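Carboxyvinyl-carboxyphosphonate phosphorylmutase (Bacillus anthracis, PDB 4IQD) belongs to the phosphoenolpyruvate phosphomutase family of TIM-barrel-type proteins and binds pyruvic acid. Local coordinates at residues 35-43 and 80-88. Sequence-based numbering, arbitrary orientation. Where two conformers were deposited one is given.
Sequences GAHDAMAAL and RARDLVRAT. With PYR (pyruvic acid), chain F.
Ala-39 and Leu-84 bring the backbones closest, CA to CA 5.2 Å, where the first turn of helix 39-43 packs on helix 80-88; the short axes run 8.7 Å apart in roughly the same direction, crossing at -36°. Small residues permit this approach: Ala-39 CB meets Ala-87 CB at 4.1 Å, and Ala-42 CB lies 4.1 Å from Leu-84 CG. Leu-84 reaches over the loop before the helix, CD2 touching Ala-36 O and CD1 lying against the backbone of Asp-38. Further along, the CD2 branch of Leu-43 rests on Ala-87, next to its carbonyl oxygen. In the conformer given, one of two, Thr-88 turns CG2 to the Ala-42 carbonyl and OG1 to Leu-84 O.

The polar end of the contact belongs to Arg-80. Its CG is anti to the backbone N (chi1 -177°), but bends at chi2 and chi3 fold the chain across toward the loop, and NH1 donates to His-37 O (2.7 Å) in the guanidinium plane, nearly along the C=O axis. This bond helps set how the guanidinium is turned, and pyruvic acid probably adds to it: NE points at its O3 at a modelled 2.4 Å, too short to be taken at face value, and NH2 adds weak bonds to O3 and OXT. Asp-83 OD2 accepts from a water that in turn accepts from Ala-39 N (3.1 Å). Asp-38 N-caps the helix, its OD1 accepting from Ala-41 N at 2.9 Å, and His-37 ND1 is bonded to Ser-246. Lys-64 of the second subunit packs on Ala-39. The arrangement joins neighbouring helices outside the parallel strands of a TIM-type barrel, both touching strand 53-55 through Ala-42 and Arg-80, and places Arg-80 and Asp-83 in a pyruvic acid pocket near the subunit interface.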
ATOM      1  N   GLY A  35       2.801 -12.075   5.898  1.00 18.50           N
ATOM      2  CA  GLY A  35       2.125 -11.392   4.820  1.00 17.41           C
ATOM      3  C   GLY A  35       2.639  -9.969   4.689  1.00 23.13           C
ATOM      4  O   GLY A  35       2.790  -9.260   5.682  1.00 21.91           O
ATOM      5  N   ALA A  36       2.930  -9.557   3.461  1.00 23.30           N
ATOM      6  CA  ALA A  36       3.299  -8.175   3.187  1.00 19.40           C
ATOM      7  C   ALA A  36       2.421  -7.647   2.069  1.00 19.91           C
ATOM      8  O   ALA A  36       2.584  -8.036   0.916  1.00 23.43           O
ATOM      9  CB  ALA A  36       4.765  -8.080   2.801  1.00 17.31           C
ATOM     10  N   HIS A  37       1.482  -6.771   2.408  1.00 17.27           N
ATOM     11  CA  HIS A  37       0.540  -6.258   1.420  1.00 17.37           C
ATOM     12  C   HIS A  37       1.153  -5.196   0.516  1.00 27.00           C
ATOM     13  O   HIS A  37       0.587  -4.866  -0.524  1.00 27.85           O
ATOM     14  CB  HIS A  37      -0.719  -5.713   2.095  1.00 17.45           C
ATOM     15  CG  HIS A  37      -0.464  -4.552   3.009  1.00 19.53           C
ATOM     16  ND1 HIS A  37      -0.031  -4.711   4.302  1.00 17.58           N
ATOM     17  CD2 HIS A  37      -0.593  -3.222   2.811  1.00 17.90           C
ATOM     18  CE1 HIS A  37       0.106  -3.524   4.871  1.00 17.80           C
ATOM     19  NE2 HIS A  37      -0.235  -2.601   3.978  1.00 18.01           N
ATOM     20  N   ASP A  38       2.305  -4.662   0.915  1.00 26.74           N
ATOM     21  CA  ASP A  38       3.006  -3.671   0.105  1.00 23.68           C
ATOM     22  C   ASP A  38       4.522  -3.727   0.305  1.00 22.89           C
ATOM     23  O   ASP A  38       5.017  -4.466   1.158  1.00 21.12           O
ATOM     24  CB  ASP A  38       2.459  -2.262   0.368  1.00 26.76           C
ATOM     25  CG  ASP A  38       2.902  -1.686   1.708  1.00 27.70           C
ATOM     26  OD1 ASP A  38       3.467  -2.420   2.543  1.00 28.19           O
ATOM     27  OD2 ASP A  38       2.669  -0.480   1.931  1.00 30.63           O
ATOM     28  N   ALA A  39       5.251  -2.931  -0.471  1.00 21.65           N
ATOM     29  CA  ALA A  39       6.707  -2.985  -0.451  1.00 23.39           C
ATOM     30  C   ALA A  39       7.316  -2.511   0.868  1.00 24.93           C
ATOM     31  O   ALA A  39       8.363  -3.006   1.274  1.00 27.30           O
ATOM     32  CB  ALA A  39       7.289  -2.214  -1.622  1.00 23.51           C
HETATM   33  N   MSE A  40       6.672  -1.562   1.540  1.00 23.85           N
HETATM   34  CA  MSE A  40       7.193  -1.096   2.824  1.00 23.09           C
HETATM   35  C   MSE A  40       7.105  -2.185   3.886  1.00 18.56           C
HETATM   36  O   MSE A  40       8.057  -2.406   4.630  1.00 21.32           O
HETATM   37  CB  MSE A  40       6.488   0.175   3.304  1.00 23.77           C
HETATM   38  CG  MSE A  40       6.990   0.676   4.659  1.00 26.11           C
HETATM   39 SE   MSE A  40       8.911   1.040   4.678  0.55 23.48          SE
HETATM   40  CE  MSE A  40       9.199   1.187   6.588  1.00 92.42           C
ATOM     41  N   ALA A  41       5.962  -2.864   3.950  1.00 18.24           N
ATOM     42  CA  ALA A  41       5.799  -3.990   4.860  1.00 25.43           C
ATOM     43  C   ALA A  41       6.814  -5.081   4.533  1.00 27.29           C
ATOM     44  O   ALA A  41       7.353  -5.728   5.427  1.00 28.37           O
ATOM     45  CB  ALA A  41       4.377  -4.537   4.790  1.00 17.73           C
ATOM     46  N   ALA A  42       7.077  -5.266   3.243  1.00 17.98           N
ATOM     47  CA  ALA A  42       8.050  -6.249   2.789  1.00 18.03           C
ATOM     48  C   ALA A  42       9.453  -5.922   3.300  1.00 19.66           C
ATOM     49  O   ALA A  42      10.193  -6.806   3.725  1.00 20.47           O
ATOM     50  CB  ALA A  42       8.042  -6.326   1.271  1.00 19.03           C
ATOM     51  N   LEU A  43       9.805  -4.642   3.262  1.00 18.63           N
ATOM     52  CA  LEU A  43      11.114  -4.192   3.713  1.00 19.00           C
ATOM     53  C   LEU A  43      11.290  -4.341   5.221  1.00 18.94           C
ATOM     54  O   LEU A  43      12.364  -4.704   5.695  1.00 19.16           O
ATOM     55  CB  LEU A  43      11.340  -2.738   3.295  1.00 27.14           C
ATOM     56  CG  LEU A  43      11.523  -2.526   1.791  1.00 28.08           C
ATOM     57  CD1 LEU A  43      11.356  -1.057   1.414  1.00 29.10           C
ATOM     58  CD2 LEU A  43      12.883  -3.046   1.349  1.00 28.47           C
ATOM     59  N   ARG A  80       1.763  -6.267  -7.781  1.00 18.91           N
ATOM     60  CA  ARG A  80       2.059  -6.040  -6.374  1.00 20.63           C
ATOM     61  C   ARG A  80       3.119  -7.034  -5.915  1.00 23.64           C
ATOM     62  O   ARG A  80       3.967  -6.711  -5.088  1.00 22.66           O
ATOM     63  CB  ARG A  80       0.794  -6.155  -5.522  1.00 22.12           C
ATOM     64  CG  ARG A  80       0.990  -5.864  -4.035  1.00 22.30           C
ATOM     65  CD  ARG A  80       1.557  -4.470  -3.771  1.00 24.55           C
ATOM     66  NE  ARG A  80       0.707  -3.395  -4.282  1.00 26.33           N
ATOM     67  CZ  ARG A  80      -0.310  -2.856  -3.616  1.00 28.45           C
ATOM     68  NH1 ARG A  80      -0.623  -3.296  -2.405  1.00 31.16           N
ATOM     69  NH2 ARG A  80      -1.022  -1.881  -4.163  1.00 28.89           N
ATOM     70  N   ALA A  81       3.078  -8.241  -6.470  1.00 26.57           N
ATOM     71  CA  ALA A  81       4.068  -9.261  -6.150  1.00 25.35           C
ATOM     72  C   ALA A  81       5.432  -8.840  -6.669  1.00 26.84           C
ATOM     73  O   ALA A  81       6.456  -9.117  -6.047  1.00 25.65           O
ATOM     74  CB  ALA A  81       3.663 -10.602  -6.740  1.00 24.80           C
ATOM     75  N   ARG A  82       5.430  -8.167  -7.815  1.00 30.88           N
ATOM     76  CA  ARG A  82       6.645  -7.605  -8.385  1.00 30.07           C
ATOM     77  C   ARG A  82       7.264  -6.674  -7.363  1.00 28.30           C
ATOM     78  O   ARG A  82       8.451  -6.772  -7.062  1.00 29.65           O
ATOM     79  CB  ARG A  82       6.319  -6.810  -9.645  1.00 34.26           C
ATOM     80  CG  ARG A  82       7.379  -6.845 -10.719  1.00 38.41           C
ATOM     81  CD  ARG A  82       6.880  -7.661 -11.894  1.00 43.74           C
ATOM     82  NE  ARG A  82       7.200  -7.043 -13.176  1.00 46.32           N
ATOM     83  CZ  ARG A  82       8.221  -7.404 -13.945  1.00 50.71           C
ATOM     84  NH1 ARG A  82       9.026  -8.386 -13.561  1.00 51.02           N
ATOM     85  NH2 ARG A  82       8.436  -6.788 -15.098  1.00 52.97           N
ATOM     86  N   ASP A  83       6.436  -5.778  -6.832  1.00 25.42           N
ATOM     87  CA  ASP A  83       6.861  -4.802  -5.836  1.00 26.82           C
ATOM     88  C   ASP A  83       7.591  -5.466  -4.685  1.00 27.93           C
ATOM     89  O   ASP A  83       8.600  -4.957  -4.202  1.00 29.60           O
ATOM     90  CB  ASP A  83       5.653  -4.052  -5.277  1.00 30.39           C
ATOM     91  CG  ASP A  83       4.980  -3.176  -6.306  1.00 33.49           C
ATOM     92  OD1 ASP A  83       5.376  -3.227  -7.490  1.00 34.11           O
ATOM     93  OD2 ASP A  83       4.045  -2.441  -5.925  1.00 35.01           O
ATOM     94  N   LEU A  84       7.075  -6.609  -4.255  1.00 26.47           N
ATOM     95  CA  LEU A  84       7.639  -7.320  -3.120  1.00 27.46           C
ATOM     96  C   LEU A  84       9.040  -7.830  -3.420  1.00 27.12           C
ATOM     97  O   LEU A  84       9.973  -7.546  -2.681  1.00 27.59           O
ATOM     98  CB  LEU A  84       6.723  -8.464  -2.684  1.00 24.93           C
ATOM     99  CG  LEU A  84       5.698  -8.120  -1.601  1.00 23.49           C
ATOM    100  CD1 LEU A  84       4.792  -6.977  -2.022  1.00 20.18           C
ATOM    101  CD2 LEU A  84       4.882  -9.346  -1.215  1.00 23.99           C
ATOM    102  N   VAL A  85       9.183  -8.575  -4.510  1.00 25.49           N
ATOM    103  CA  VAL A  85      10.482  -9.113  -4.892  1.00 23.53           C
ATOM    104  C   VAL A  85      11.483  -8.003  -5.213  1.00 25.61           C
ATOM    105  O   VAL A  85      12.617  -8.028  -4.733  1.00 27.07           O
ATOM    106  CB  VAL A  85      10.364 -10.066  -6.097  1.00 23.65           C
ATOM    107  CG1 VAL A  85      11.725 -10.660  -6.438  1.00 23.79           C
ATOM    108  CG2 VAL A  85       9.362 -11.168  -5.803  1.00 22.85           C
ATOM    109  N   ARG A  86      11.049  -7.029  -6.013  1.00 25.59           N
ATOM    110  CA  ARG A  86      11.885  -5.897  -6.411  1.00 24.59           C
ATOM    111  C   ARG A  86      12.484  -5.195  -5.206  1.00 27.14           C
ATOM    112  O   ARG A  86      13.556  -4.596  -5.285  1.00 31.15           O
ATOM    113  CB  ARG A  86      11.067  -4.872  -7.202  1.00 28.12           C
ATOM    114  CG  ARG A  86      10.746  -5.244  -8.644  1.00 31.41           C
ATOM    115  CD  ARG A  86       9.862  -4.174  -9.284  1.00 35.27           C
ATOM    116  NE  ARG A  86       9.704  -4.350 -10.725  1.00 37.45           N
ATOM    117  CZ  ARG A  86       9.075  -3.488 -11.521  1.00 37.33           C
ATOM    118  NH1 ARG A  86       8.982  -3.724 -12.822  1.00 34.02           N
ATOM    119  NH2 ARG A  86       8.542  -2.384 -11.018  1.00 39.58           N
ATOM    120  N   ALA A  87      11.781  -5.272  -4.085  1.00 22.94           N
ATOM    121  CA  ALA A  87      12.172  -4.518  -2.912  1.00 22.03           C
ATOM    122  C   ALA A  87      13.080  -5.285  -1.962  1.00 22.74           C
ATOM    123  O   ALA A  87      13.903  -4.689  -1.275  1.00 29.01           O
ATOM    124  CB  ALA A  87      10.933  -4.026  -2.170  1.00 21.43           C
ATOM    125  N   THR A  88      12.941  -6.607  -1.938  0.83 25.04           N
ATOM    126  CA  THR A  88      13.557  -7.405  -0.886  0.83 23.92           C
ATOM    127  C   THR A  88      14.504  -8.483  -1.394  0.83 26.89           C
ATOM    128  O   THR A  88      15.464  -8.840  -0.706  0.83 28.72           O
ATOM    129  CB  THR A  88      12.482  -8.094  -0.036  0.83 19.43           C
ATOM    130  OG1 THR A  88      11.720  -8.980  -0.865  0.83 20.46           O
ATOM    131  CG2 THR A  88      11.552  -7.062   0.577  0.83 19.17           C
TER
HETATM  132  C   PYR F 404       0.276  -0.755  -7.841  1.00 59.29           C
HETATM  133  O   PYR F 404      -0.061  -0.475  -9.077  1.00 60.39           O
HETATM  134  OXT PYR F 404      -0.152  -0.003  -6.857  1.00 60.52           O
HETATM  135  CA  PYR F 404       1.082  -1.856  -7.579  1.00 53.33           C
HETATM  136  O3  PYR F 404       0.994  -2.476  -6.430  1.00 48.89           O
HETATM  137  CB  PYR F 404       2.055  -2.331  -8.615  1.00 52.06           C
HETATM  138  O   HOH W   1       4.401  -1.623  -3.184  1.00 38.79           O